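Local coordinates for protein lipid transferase CIDEC (Mus musculus, PDB 4IKG) that promotes unilocular lipid droplet formation in white adipose tissue by mediating lipid droplet fusion and transferring triacylglycerol between droplets, at residues 5-10 against 64-69; 21-26 against 59-64; 41-46 against 70-75. All blocks are in the same frame, centred on the assembly; numbering follows the deposited sequence.

Interaction 1 of 3, residues 5-10 against 64-69; sequences ARPCRV and LAKDTM
R6 and R9, three residues apart at the start of the chain, reach different parts of 64-69 in different ways. The guanidinium of R6 approaches the backbone just past the end of helix 58-63: NH1 of R6 makes a weak hydrogen bond of 3.3 Å to the carbonyl O of A65, which lies at the edge of the group, near its plane. The carbonyl O of L64 is closer to NH1, but its poor angle rules out a hydrogen bond. R9 crosses D67 obliquely, so that CB of D67 lies over the rim of one guanidinium face, 3.5 Å from NH2 of R9. The planes of the guanidinium and the D67 carboxylate are 89° apart and their charged atoms do not touch, so this is packing and not a salt bridge. A water in the guanidinium plane accepts from NE of R9 and donates to the carbonyl O of K66, 3.0 Å away. Between the two arginines, the ring of P7 meets the aliphatic chain of K66: CG of P7 lies 3.6 Å from CD of K66. Beyond R9, M69 turns back through its bent chi2 and chi3 to bring CE within 3.7 Å of CB of R9.

Second-shell bonds set these groups in place. NH2 of R6 donates to the carbonyl O of P7 at 2.7 Å, only 1° out of the guanidinium plane, and NE of R6 bonds to O of F61, whose ring also makes a cation-pi contact with R6. T68 closes a type I turn from A65, its OG1 donating to the A65 carbonyl O at 2.7 Å.

Residues 64-68 link helix 58-63 to strand 69-73, which starts beside strand 7-11 with the parallel bridge R9 to M69. Such parallel pairing of first and last strands amid a mixed sheet is characteristic of the ubiquitin-like fold, here the CIDE-N domain; strand 18-22 flanks 7-11 across from 69-73.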
ATOM      1  N   ALA A   5      -7.888  13.906  -0.668  1.00 65.19           N
ATOM      2  CA  ALA A   5      -7.557  12.548  -0.237  1.00 64.58           C
ATOM      3  C   ALA A   5      -7.955  11.478  -1.256  1.00 58.86           C
ATOM      4  O   ALA A   5      -8.602  11.774  -2.263  1.00 55.14           O
ATOM      5  CB  ALA A   5      -8.183  12.256   1.118  1.00 68.08           C
ATOM      6  N   ARG A   6      -7.559  10.238  -0.985  1.00 53.32           N
ATOM      7  CA  ARG A   6      -7.820   9.124  -1.892  1.00 48.88           C
ATOM      8  C   ARG A   6      -7.989   7.823  -1.112  1.00 48.07           C
ATOM      9  O   ARG A   6      -7.157   7.489  -0.267  1.00 51.92           O
ATOM     10  CB  ARG A   6      -6.673   8.984  -2.895  1.00 47.78           C
ATOM     11  CG  ARG A   6      -6.841   7.858  -3.903  1.00 45.21           C
ATOM     12  CD  ARG A   6      -5.606   6.971  -3.934  1.00 46.52           C
ATOM     13  NE  ARG A   6      -5.420   6.335  -5.235  1.00 43.87           N
ATOM     14  CZ  ARG A   6      -6.022   5.212  -5.612  1.00 41.07           C
ATOM     15  NH1 ARG A   6      -5.790   4.708  -6.816  1.00 39.67           N
ATOM     16  NH2 ARG A   6      -6.858   4.594  -4.790  1.00 40.30           N
ATOM     17  N   PRO A   7      -9.072   7.080  -1.395  1.00 36.70           N
ATOM     18  CA  PRO A   7      -9.336   5.803  -0.723  1.00 35.82           C
ATOM     19  C   PRO A   7      -8.366   4.714  -1.174  1.00 35.73           C
ATOM     20  O   PRO A   7      -8.090   4.588  -2.369  1.00 34.22           O
ATOM     21  CB  PRO A   7     -10.758   5.463  -1.172  1.00 32.41           C
ATOM     22  CG  PRO A   7     -10.908   6.147  -2.486  1.00 30.62           C
ATOM     23  CD  PRO A   7     -10.127   7.424  -2.365  1.00 33.29           C
ATOM     24  N   CYS A   8      -7.856   3.941  -0.222  1.00 31.03           N
ATOM     25  CA  CYS A   8      -6.893   2.889  -0.525  1.00 32.78           C
ATOM     26  C   CYS A   8      -7.217   1.610   0.239  1.00 33.61           C
ATOM     27  O   CYS A   8      -7.434   1.640   1.449  1.00 34.43           O
ATOM     28  CB  CYS A   8      -5.473   3.349  -0.184  1.00 37.17           C
ATOM     29  SG  CYS A   8      -4.933   4.855  -1.028  1.00 37.24           S
ATOM     30  N   ARG A   9      -7.253   0.485  -0.468  1.00 36.08           N
ATOM     31  CA  ARG A   9      -7.467  -0.803   0.181  1.00 35.46           C
ATOM     32  C   ARG A   9      -6.129  -1.518   0.336  1.00 40.13           C
ATOM     33  O   ARG A   9      -5.581  -2.047  -0.634  1.00 40.95           O
ATOM     34  CB  ARG A   9      -8.450  -1.660  -0.618  1.00 30.90           C
ATOM     35  CG  ARG A   9      -9.766  -0.954  -0.919  1.00 27.22           C
ATOM     36  CD  ARG A   9     -10.744  -1.867  -1.645  1.00 25.66           C
ATOM     37  NE  ARG A   9     -11.941  -1.148  -2.075  1.00 24.06           N
ATOM     38  CZ  ARG A   9     -12.987  -1.718  -2.665  1.00 25.08           C
ATOM     39  NH1 ARG A   9     -12.993  -3.024  -2.895  1.00 26.08           N
ATOM     40  NH2 ARG A   9     -14.031  -0.981  -3.024  1.00 22.73           N
ATOM     41  N   VAL A  10      -5.601  -1.524   1.556  1.00 36.80           N
ATOM     42  CA  VAL A  10      -4.266  -2.062   1.806  1.00 42.84           C
ATOM     43  C   VAL A  10      -4.309  -3.416   2.515  1.00 45.74           C
ATOM     44  O   VAL A  10      -4.935  -3.558   3.566  1.00 45.97           O
ATOM     45  CB  VAL A  10      -3.413  -1.072   2.624  1.00 47.03           C
ATOM     46  CG1 VAL A  10      -2.001  -1.605   2.807  1.00 53.83           C
ATOM     47  CG2 VAL A  10      -3.388   0.286   1.942  1.00 44.80           C
ATOM     48  N   LEU A  64      -4.650   4.890 -10.429  1.00 28.24           N
ATOM     49  CA  LEU A  64      -5.217   3.571 -10.156  1.00 26.78           C
ATOM     50  C   LEU A  64      -6.674   3.679  -9.708  1.00 25.05           C
ATOM     51  O   LEU A  64      -7.085   4.692  -9.143  1.00 24.69           O
ATOM     52  CB  LEU A  64      -4.385   2.830  -9.105  1.00 29.36           C
ATOM     53  CG  LEU A  64      -3.026   2.287  -9.557  1.00 31.80           C
ATOM     54  CD1 LEU A  64      -2.214   1.798  -8.366  1.00 35.52           C
ATOM     55  CD2 LEU A  64      -3.201   1.173 -10.578  1.00 29.95           C
ATOM     56  N   ALA A  65      -7.451   2.634  -9.976  1.00 28.44           N
ATOM     57  CA  ALA A  65      -8.865   2.610  -9.608  1.00 27.99           C
ATOM     58  C   ALA A  65      -9.046   2.733  -8.098  1.00 28.16           C
ATOM     59  O   ALA A  65      -8.138   2.420  -7.328  1.00 30.25           O
ATOM     60  CB  ALA A  65      -9.521   1.340 -10.118  1.00 27.55           C
ATOM     61  N   LYS A  66     -10.221   3.189  -7.678  1.00 46.58           N
ATOM     62  CA  LYS A  66     -10.476   3.403  -6.260  1.00 46.87           C
ATOM     63  C   LYS A  66     -10.661   2.110  -5.469  1.00 46.54           C
ATOM     64  O   LYS A  66     -10.486   2.090  -4.248  1.00 48.93           O
ATOM     65  CB  LYS A  66     -11.683   4.315  -6.068  1.00 46.96           C
ATOM     66  CG  LYS A  66     -11.404   5.772  -6.381  1.00 47.77           C
ATOM     67  CD  LYS A  66     -12.438   6.663  -5.712  1.00 47.98           C
ATOM     68  CE  LYS A  66     -12.020   8.125  -5.716  1.00 52.64           C
ATOM     69  NZ  LYS A  66     -12.930   8.991  -4.905  1.00 49.78           N
ATOM     70  N   ASP A  67     -11.014   1.037  -6.166  1.00 30.71           N
ATOM     71  CA  ASP A  67     -11.187  -0.256  -5.523  1.00 30.69           C
ATOM     72  C   ASP A  67      -9.922  -1.105  -5.630  1.00 30.47           C
ATOM     73  O   ASP A  67      -9.953  -2.311  -5.386  1.00 35.49           O
ATOM     74  CB  ASP A  67     -12.391  -0.996  -6.114  1.00 33.40           C
ATOM     75  CG  ASP A  67     -12.214  -1.328  -7.586  1.00 31.49           C
ATOM     76  OD1 ASP A  67     -11.382  -0.682  -8.258  1.00 32.64           O
ATOM     77  OD2 ASP A  67     -12.919  -2.237  -8.072  1.00 31.72           O
ATOM     78  N   THR A  68      -8.814  -0.466  -5.991  1.00 22.32           N
ATOM     79  CA  THR A  68      -7.534  -1.159  -6.128  1.00 22.99           C
ATOM     80  C   THR A  68      -7.031  -1.684  -4.787  1.00 25.97           C
ATOM     81  O   THR A  68      -6.905  -0.926  -3.822  1.00 27.59           O
ATOM     82  CB  THR A  68      -6.452  -0.242  -6.737  1.00 25.57           C
ATOM     83  OG1 THR A  68      -6.843   0.156  -8.056  1.00 22.70           O
ATOM     84  CG2 THR A  68      -5.116  -0.967  -6.805  1.00 28.91           C
ATOM     85  N   MET A  69      -6.747  -2.983  -4.729  1.00 40.29           N
ATOM     86  CA  MET A  69      -6.200  -3.583  -3.518  1.00 43.78           C
ATOM     87  C   MET A  69      -4.679  -3.495  -3.523  1.00 49.58           C
ATOM     88  O   MET A  69      -4.016  -4.054  -4.401  1.00 50.29           O
ATOM     89  CB  MET A  69      -6.641  -5.042  -3.388  1.00 43.04           C
ATOM     90  CG  MET A  69      -6.168  -5.726  -2.114  1.00 47.80           C
ATOM     91  SD  MET A  69      -6.860  -4.997  -0.616  1.00 47.01           S
ATOM     92  CE  MET A  69      -8.606  -5.324  -0.867  1.00 41.60           C
TER
HETATM   93  O   HOH W   1     -11.769   2.021  -1.561  1.00 28.09           O

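Interaction 2 of 3, residues 21-26 against 59-64; sequences IMAHSL and EYFQAL
The ring of F61 carries the contact between 21-26 and 59-64. Over one face lies CA of L26, 4.0 Å above the plane and centred on the ring, so the backbone of the first residue of helix 26-36 lies over the ring centre. At the edge, near the ring plane, CB of A23 meets CZ of F61 at 4.0 Å. The carbonyl carbon of S25 approaches obliquely, near CE2, and CE2 of F61 is 3.5 Å from N of L26. F61 reaches this position with CG anti to its backbone N (chi1 170°), which carries the ring out from helix 58-63 toward the turn.

S25 occupies the N-cap position of helix 26-36, though its side chain makes no capping bond. F61 lies against the link between strand 18-22 and that helix, within the ubiquitin-like fold of the CIDE-N domain, in which helices pack against a mixed sheet. L29 of the same helix, C8 of strand 7-11 and L46 of strand 45-48 also touch F61, drawing its ring into the core between helix and sheet.

Q62 lies at the margin of the contact. Its chain bends at chi2 (-63°) and brings NE2 to 3.5 Å from the carbonyl O of H24, with no hydrogen bond across the segments; NE2 is instead hydrogen-bonded to OE1 of E58, one helical turn earlier.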
ATOM      1  N   ILE A  21      -7.780   2.946   3.980  1.00 34.74           N
ATOM      2  CA  ILE A  21      -7.004   4.091   4.430  1.00 39.17           C
ATOM      3  C   ILE A  21      -7.125   5.251   3.453  1.00 37.34           C
ATOM      4  O   ILE A  21      -6.881   5.097   2.257  1.00 34.48           O
ATOM      5  CB  ILE A  21      -5.513   3.732   4.571  1.00 40.43           C
ATOM      6  CG1 ILE A  21      -5.330   2.551   5.529  1.00 42.24           C
ATOM      7  CG2 ILE A  21      -4.719   4.939   5.049  1.00 44.19           C
ATOM      8  CD1 ILE A  21      -3.918   2.016   5.584  1.00 46.36           C
ATOM      9  N   MET A  22      -7.506   6.414   3.966  1.00 54.13           N
ATOM     10  CA  MET A  22      -7.498   7.620   3.153  1.00 52.75           C
ATOM     11  C   MET A  22      -6.066   8.130   3.030  1.00 56.49           C
ATOM     12  O   MET A  22      -5.384   8.331   4.036  1.00 60.28           O
ATOM     13  CB  MET A  22      -8.404   8.690   3.762  1.00 53.00           C
ATOM     14  CG  MET A  22      -9.870   8.292   3.804  1.00 48.86           C
ATOM     15  SD  MET A  22     -10.491   7.794   2.183  1.00 43.00           S
ATOM     16  CE  MET A  22     -10.276   9.314   1.254  1.00 43.25           C
ATOM     17  N   ALA A  23      -5.609   8.324   1.796  1.00 51.65           N
ATOM     18  CA  ALA A  23      -4.244   8.786   1.550  1.00 53.40           C
ATOM     19  C   ALA A  23      -4.188  10.008   0.636  1.00 51.32           C
ATOM     20  O   ALA A  23      -4.766  10.006  -0.450  1.00 47.37           O
ATOM     21  CB  ALA A  23      -3.407   7.659   0.970  1.00 53.84           C
ATOM     22  N   HIS A  24      -3.501  11.059   1.069  0.53 56.56           N
ATOM     23  CA  HIS A  24      -3.353  12.251   0.235  0.53 55.17           C
ATOM     24  C   HIS A  24      -2.379  12.009  -0.910  0.53 55.74           C
ATOM     25  O   HIS A  24      -2.549  12.544  -2.005  0.53 53.39           O
ATOM     26  CB  HIS A  24      -2.881  13.444   1.062  0.53 58.68           C
ATOM     27  CG  HIS A  24      -3.987  14.332   1.533  0.53 58.58           C
ATOM     28  ND1 HIS A  24      -4.544  14.224   2.788  0.53 62.43           N
ATOM     29  CD2 HIS A  24      -4.635  15.352   0.920  0.53 57.67           C
ATOM     30  CE1 HIS A  24      -5.489  15.136   2.929  0.53 63.44           C
ATOM     31  NE2 HIS A  24      -5.563  15.834   1.808  0.53 59.49           N
ATOM     32  N   SER A  25      -1.343  11.224  -0.644  1.00 44.59           N
ATOM     33  CA  SER A  25      -0.434  10.785  -1.708  1.00 44.30           C
ATOM     34  C   SER A  25       0.311   9.515  -1.287  1.00 46.91           C
ATOM     35  O   SER A  25       0.116   9.016  -0.176  1.00 48.45           O
ATOM     36  CB  SER A  25       0.540  11.886  -2.157  1.00 48.15           C
ATOM     37  OG  SER A  25       1.214  12.492  -1.078  1.00 53.76           O
ATOM     38  N   LEU A  26       1.146   8.998  -2.186  1.00 52.48           N
ATOM     39  CA  LEU A  26       1.935   7.789  -1.945  1.00 54.32           C
ATOM     40  C   LEU A  26       2.755   7.879  -0.662  1.00 60.18           C
ATOM     41  O   LEU A  26       2.702   6.986   0.190  1.00 61.48           O
ATOM     42  CB  LEU A  26       2.870   7.541  -3.132  1.00 54.54           C
ATOM     43  CG  LEU A  26       3.809   6.337  -3.079  1.00 56.82           C
ATOM     44  CD1 LEU A  26       3.021   5.070  -2.844  1.00 53.93           C
ATOM     45  CD2 LEU A  26       4.602   6.233  -4.370  1.00 56.59           C
ATOM     46  N   GLU A  59       1.753   9.821  -9.664  1.00 57.29           N
ATOM     47  CA  GLU A  59       0.831   9.865 -10.796  1.00 53.01           C
ATOM     48  C   GLU A  59       0.118   8.529 -11.001  1.00 48.88           C
ATOM     49  O   GLU A  59      -1.104   8.487 -11.149  1.00 44.39           O
ATOM     50  CB  GLU A  59       1.561  10.278 -12.079  1.00 54.06           C
ATOM     51  CG  GLU A  59       1.974  11.748 -12.127  1.00 56.93           C
ATOM     52  CD  GLU A  59       3.074  12.090 -11.142  1.00 62.85           C
ATOM     53  OE1 GLU A  59       3.899  11.203 -10.838  1.00 64.27           O
ATOM     54  OE2 GLU A  59       3.105  13.245 -10.666  1.00 65.56           O
ATOM     55  N   TYR A  60       0.887   7.443 -11.008  1.00 36.46           N
ATOM     56  CA  TYR A  60       0.327   6.098 -11.148  1.00 33.89           C
ATOM     57  C   TYR A  60      -0.522   5.743  -9.935  1.00 32.99           C
ATOM     58  O   TYR A  60      -1.546   5.072 -10.058  1.00 29.69           O
ATOM     59  CB  TYR A  60       1.440   5.062 -11.322  1.00 36.59           C
ATOM     60  CG  TYR A  60       0.958   3.663 -11.635  1.00 34.59           C
ATOM     61  CD1 TYR A  60       0.531   3.326 -12.913  1.00 31.66           C
ATOM     62  CD2 TYR A  60       0.946   2.673 -10.659  1.00 35.83           C
ATOM     63  CE1 TYR A  60       0.096   2.045 -13.210  1.00 30.04           C
ATOM     64  CE2 TYR A  60       0.513   1.388 -10.946  1.00 34.24           C
ATOM     65  CZ  TYR A  60       0.089   1.081 -12.224  1.00 31.44           C
ATOM     66  OH  TYR A  60      -0.344  -0.191 -12.521  1.00 29.69           O
ATOM     67  N   PHE A  61      -0.087   6.201  -8.765  1.00 37.54           N
ATOM     68  CA  PHE A  61      -0.807   5.958  -7.519  1.00 37.31           C
ATOM     69  C   PHE A  61      -2.169   6.641  -7.545  1.00 34.06           C
ATOM     70  O   PHE A  61      -3.154   6.106  -7.035  1.00 31.83           O
ATOM     71  CB  PHE A  61       0.012   6.448  -6.320  1.00 41.91           C
ATOM     72  CG  PHE A  61      -0.751   6.465  -5.024  1.00 41.87           C
ATOM     73  CD1 PHE A  61      -0.978   5.293  -4.318  1.00 41.78           C
ATOM     74  CD2 PHE A  61      -1.230   7.657  -4.503  1.00 42.36           C
ATOM     75  CE1 PHE A  61      -1.677   5.312  -3.121  1.00 42.03           C
ATOM     76  CE2 PHE A  61      -1.928   7.679  -3.308  1.00 42.58           C
ATOM     77  CZ  PHE A  61      -2.150   6.506  -2.617  1.00 42.31           C
ATOM     78  N   GLN A  62      -2.213   7.825  -8.146  1.00 41.46           N
ATOM     79  CA  GLN A  62      -3.460   8.570  -8.268  1.00 37.15           C
ATOM     80  C   GLN A  62      -4.345   8.023  -9.385  1.00 36.09           C
ATOM     81  O   GLN A  62      -5.571   8.094  -9.306  1.00 32.81           O
ATOM     82  CB  GLN A  62      -3.180  10.057  -8.503  1.00 37.43           C
ATOM     83  CG  GLN A  62      -2.682  10.799  -7.274  1.00 40.89           C
ATOM     84  CD  GLN A  62      -3.705  10.828  -6.156  1.00 39.30           C
ATOM     85  OE1 GLN A  62      -4.907  10.935  -6.400  1.00 35.91           O
ATOM     86  NE2 GLN A  62      -3.233  10.731  -4.919  1.00 42.96           N
ATOM     87  N   ALA A  63      -3.720   7.473 -10.419  1.00 43.79           N
ATOM     88  CA  ALA A  63      -4.456   7.020 -11.594  1.00 40.28           C
ATOM     89  C   ALA A  63      -5.132   5.665 -11.395  1.00 39.25           C
ATOM     90  O   ALA A  63      -6.074   5.331 -12.113  1.00 39.52           O
ATOM     91  CB  ALA A  63      -3.547   6.984 -12.805  1.00 40.95           C
ATOM     92  N   LEU A  64      -4.650   4.890 -10.429  1.00 28.24           N
ATOM     93  CA  LEU A  64      -5.217   3.571 -10.156  1.00 26.78           C
ATOM     94  C   LEU A  64      -6.674   3.679  -9.708  1.00 25.05           C
ATOM     95  O   LEU A  64      -7.085   4.692  -9.143  1.00 24.69           O
ATOM     96  CB  LEU A  64      -4.385   2.830  -9.105  1.00 29.36           C
ATOM     97  CG  LEU A  64      -3.026   2.287  -9.557  1.00 31.80           C
ATOM     98  CD1 LEU A  64      -2.214   1.798  -8.366  1.00 35.52           C
ATOM     99  CD2 LEU A  64      -3.201   1.173 -10.578  1.00 29.95           C
TER

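Interaction 3 of 3, residues 41-46 against 70-75; sequences DKPFSL and FMVLLA. Unlike the reference sequence in segment 70-75: A75 (reference Lys).
Three backbone hydrogen bonds join 41-46 to 70-75, and two of them converge on the carbonyl O of L73. N of F44 donates to it at 2.8 Å and N of S45 at 3.1 Å, both in the carbonyl plane. In return, N of L73 donates to the carbonyl O of S45 at 2.7 Å, with an angle of 171° at the hydrogen. S45 and L73 thereby form an antiparallel hydrogen-bonded pair, followed by L46 and V72 as a non-hydrogen-bonded pair.

Because F44 and S45 both face the single residue L73, the strand entrance is a classic beta bulge. It lies where the chain following helix 26-36 joins strand 45-48 of the mixed sheet of the CIDE-N domain, which has a ubiquitin-like fold. Strand 69-73 occupies the middle of that sheet, with 45-48 on one flank and 7-11 on the other.

The side chains of L46 and V72 share a face of the sheet. A chi1 of -177° sets CG of L46 beside its own carbonyl carbon and carries the branched end toward F70: CD2 of L46 lies 3.6 Å from CD1 of F70, an oblique approach to the ring, while CD1 of L46 packs against CB of F70. Further toward the bulge, the proline ring crosses the valine obliquely, CB of P43 being 3.9 Å from CB of V72. L26 and L30 of helix 26-36 also touch L46, and L30 reaches P43, so L46 and P43 pack against helix 26-36.

Past the last strand residue, CB of A75 (lysine in the reference sequence) lies 4.1 Å from CB of F44, whose ring leads away, and 3.4 Å from the carbonyl O of K42.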
ATOM      1  N   ASP A  41       8.107  -2.354  11.479  1.00142.61           N
ATOM      2  CA  ASP A  41       8.962  -1.350  10.857  1.00143.13           C
ATOM      3  C   ASP A  41       8.293  -0.777   9.613  1.00135.73           C
ATOM      4  O   ASP A  41       7.487  -1.447   8.968  1.00130.60           O
ATOM      5  CB  ASP A  41      10.347  -1.922  10.539  1.00147.68           C
ATOM      6  CG  ASP A  41      10.286  -3.321   9.959  1.00146.04           C
ATOM      7  OD1 ASP A  41       9.267  -4.011  10.171  1.00143.30           O
ATOM      8  OD2 ASP A  41      11.263  -3.733   9.299  1.00147.76           O
ATOM      9  N   LYS A  42       8.623   0.470   9.292  1.00118.78           N
ATOM     10  CA  LYS A  42       7.970   1.180   8.198  1.00112.28           C
ATOM     11  C   LYS A  42       8.207   0.507   6.848  1.00108.66           C
ATOM     12  O   LYS A  42       9.343   0.179   6.503  1.00111.94           O
ATOM     13  CB  LYS A  42       8.423   2.642   8.157  1.00114.14           C
ATOM     14  CG  LYS A  42       7.783   3.458   7.046  1.00108.14           C
ATOM     15  CD  LYS A  42       7.590   4.910   7.453  1.00109.74           C
ATOM     16  CE  LYS A  42       8.914   5.592   7.755  1.00116.29           C
ATOM     17  NZ  LYS A  42       8.721   7.012   8.161  1.00118.16           N
ATOM     18  N   PRO A  43       7.123   0.286   6.088  1.00 80.71           N
ATOM     19  CA  PRO A  43       7.209  -0.329   4.759  1.00 76.92           C
ATOM     20  C   PRO A  43       8.021   0.545   3.809  1.00 76.79           C
ATOM     21  O   PRO A  43       8.046   1.764   3.977  1.00 77.31           O
ATOM     22  CB  PRO A  43       5.748  -0.386   4.300  1.00 70.16           C
ATOM     23  CG  PRO A  43       4.938  -0.269   5.544  1.00 71.10           C
ATOM     24  CD  PRO A  43       5.733   0.593   6.467  1.00 76.73           C
ATOM     25  N   PHE A  44       8.669  -0.070   2.824  1.00 77.25           N
ATOM     26  CA  PHE A  44       9.548   0.661   1.917  1.00 77.74           C
ATOM     27  C   PHE A  44       8.961   0.794   0.514  1.00 71.48           C
ATOM     28  O   PHE A  44       9.320   1.707  -0.233  1.00 70.75           O
ATOM     29  CB  PHE A  44      10.922  -0.014   1.851  1.00 82.90           C
ATOM     30  CG  PHE A  44      11.937   0.745   1.038  1.00 84.37           C
ATOM     31  CD1 PHE A  44      12.445   0.212  -0.137  1.00 82.99           C
ATOM     32  CD2 PHE A  44      12.378   1.993   1.446  1.00 87.39           C
ATOM     33  CE1 PHE A  44      13.379   0.909  -0.885  1.00 84.52           C
ATOM     34  CE2 PHE A  44      13.310   2.694   0.700  1.00 89.06           C
ATOM     35  CZ  PHE A  44      13.811   2.151  -0.466  1.00 87.57           C
ATOM     36  N   SER A  45       8.056  -0.112   0.156  1.00 66.90           N
ATOM     37  CA  SER A  45       7.492  -0.113  -1.188  1.00 61.26           C
ATOM     38  C   SER A  45       5.999  -0.426  -1.192  1.00 56.10           C
ATOM     39  O   SER A  45       5.531  -1.276  -0.431  1.00 56.79           O
ATOM     40  CB  SER A  45       8.237  -1.116  -2.074  1.00 61.90           C
ATOM     41  OG  SER A  45       7.757  -1.082  -3.407  1.00 56.88           O
ATOM     42  N   LEU A  46       5.257   0.272  -2.045  1.00 55.36           N
ATOM     43  CA  LEU A  46       3.845  -0.028  -2.237  1.00 50.25           C
ATOM     44  C   LEU A  46       3.685  -0.838  -3.513  1.00 47.07           C
ATOM     45  O   LEU A  46       4.234  -0.480  -4.558  1.00 46.37           O
ATOM     46  CB  LEU A  46       3.018   1.252  -2.325  1.00 47.05           C
ATOM     47  CG  LEU A  46       1.512   1.010  -2.450  1.00 41.99           C
ATOM     48  CD1 LEU A  46       0.999   0.247  -1.238  1.00 43.41           C
ATOM     49  CD2 LEU A  46       0.754   2.313  -2.627  1.00 39.05           C
ATOM     50  N   PHE A  70      -4.126  -2.786  -2.544  1.00 36.26           N
ATOM     51  CA  PHE A  70      -2.680  -2.638  -2.448  1.00 39.98           C
ATOM     52  C   PHE A  70      -2.049  -3.702  -1.561  1.00 44.63           C
ATOM     53  O   PHE A  70      -2.740  -4.536  -0.973  1.00 45.07           O
ATOM     54  CB  PHE A  70      -2.308  -1.250  -1.928  1.00 40.90           C
ATOM     55  CG  PHE A  70      -2.686  -0.136  -2.856  1.00 37.20           C
ATOM     56  CD1 PHE A  70      -1.856   0.223  -3.904  1.00 37.22           C
ATOM     57  CD2 PHE A  70      -3.873   0.555  -2.681  1.00 34.02           C
ATOM     58  CE1 PHE A  70      -2.204   1.250  -4.760  1.00 34.27           C
ATOM     59  CE2 PHE A  70      -4.224   1.584  -3.535  1.00 31.08           C
ATOM     60  CZ  PHE A  70      -3.390   1.930  -4.576  1.00 31.29           C
ATOM     61  N   MET A  71      -0.726  -3.658  -1.478  1.00 49.22           N
ATOM     62  CA  MET A  71       0.040  -4.581  -0.660  1.00 54.29           C
ATOM     63  C   MET A  71       1.371  -3.934  -0.307  1.00 58.43           C
ATOM     64  O   MET A  71       2.179  -3.625  -1.188  1.00 58.42           O
ATOM     65  CB  MET A  71       0.261  -5.899  -1.401  1.00 54.68           C
ATOM     66  CG  MET A  71       0.989  -6.950  -0.583  1.00 60.07           C
ATOM     67  SD  MET A  71       0.432  -8.618  -0.977  1.00 59.90           S
ATOM     68  CE  MET A  71       1.964  -9.528  -0.791  1.00 66.06           C
ATOM     69  N   VAL A  72       1.615  -3.679   0.967  1.00 57.24           N
ATOM     70  CA  VAL A  72       2.838  -2.995   1.330  1.00 61.51           C
ATOM     71  C   VAL A  72       3.942  -3.975   1.440  1.00 66.23           C
ATOM     72  O   VAL A  72       3.768  -5.064   1.963  1.00 68.14           O
ATOM     73  CB  VAL A  72       2.794  -2.311   2.684  1.00 64.61           C
ATOM     74  CG1 VAL A  72       2.052  -1.015   2.616  1.00 61.17           C
ATOM     75  CG2 VAL A  72       2.230  -3.238   3.734  1.00 66.51           C
ATOM     76  N   LEU A  73       5.095  -3.568   0.966  1.00 69.92           N
ATOM     77  CA  LEU A  73       6.276  -4.360   1.194  1.00 75.22           C
ATOM     78  C   LEU A  73       7.187  -3.653   2.163  1.00 80.62           C
ATOM     79  O   LEU A  73       7.585  -2.511   1.994  1.00 80.80           O
ATOM     80  CB  LEU A  73       7.010  -4.625  -0.100  1.00 74.38           C
ATOM     81  CG  LEU A  73       6.726  -5.938  -0.773  1.00 72.83           C
ATOM     82  CD1 LEU A  73       5.548  -6.719  -0.235  1.00 71.21           C
ATOM     83  CD2 LEU A  73       6.532  -5.607  -2.219  1.00 68.10           C
ATOM     84  N   LEU A  74       7.517  -4.381   3.188  1.00 88.89           N
ATOM     85  CA  LEU A  74       8.281  -3.834   4.270  1.00 94.59           C
ATOM     86  C   LEU A  74       9.735  -4.135   4.057  1.00 99.54           C
ATOM     87  O   LEU A  74      10.170  -5.245   4.299  1.00102.83           O
ATOM     88  CB  LEU A  74       7.815  -4.462   5.595  1.00 97.61           C
ATOM     89  CG  LEU A  74       7.445  -5.956   5.714  1.00 98.03           C
ATOM     90  CD1 LEU A  74       6.240  -6.228   6.599  1.00 96.93           C
ATOM     91  CD2 LEU A  74       7.366  -6.787   4.443  1.00 94.56           C
ATOM     92  N   ALA A  75      10.476  -3.137   3.591  1.00104.26           N
ATOM     93  CA  ALA A  75      11.791  -2.816   4.083  1.00110.74           C
ATOM     94  C   ALA A  75      12.696  -4.049   4.217  1.00115.45           C
ATOM     95  O   ALA A  75      13.042  -4.469   5.311  1.00120.74           O
ATOM     96  CB  ALA A  75      11.695  -2.021   5.371  1.00114.20           C
TER

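Interactions 1 and 2 are neighbours, their centres 7 Å apart, whereas interaction 3 lies about 16 Å from the centre of the first and 15 Å from that of the second, on the opposite side of the chain's centre. Strand pairing joins 1 to 2: O of C8 lies 2.9 Å from N of I21, a probable hydrogen bond. Strand 69-73 runs on from interaction 1 into interaction 3. The core ties all three together: C8 SG packs on CZ of F61 at 3.6 Å, CD1 of F61 on CD2 of L46 at 3.8 Å, and CD1 of L64, shared by interactions 1 and 2, on CE1 of F70 at 3.6 Å.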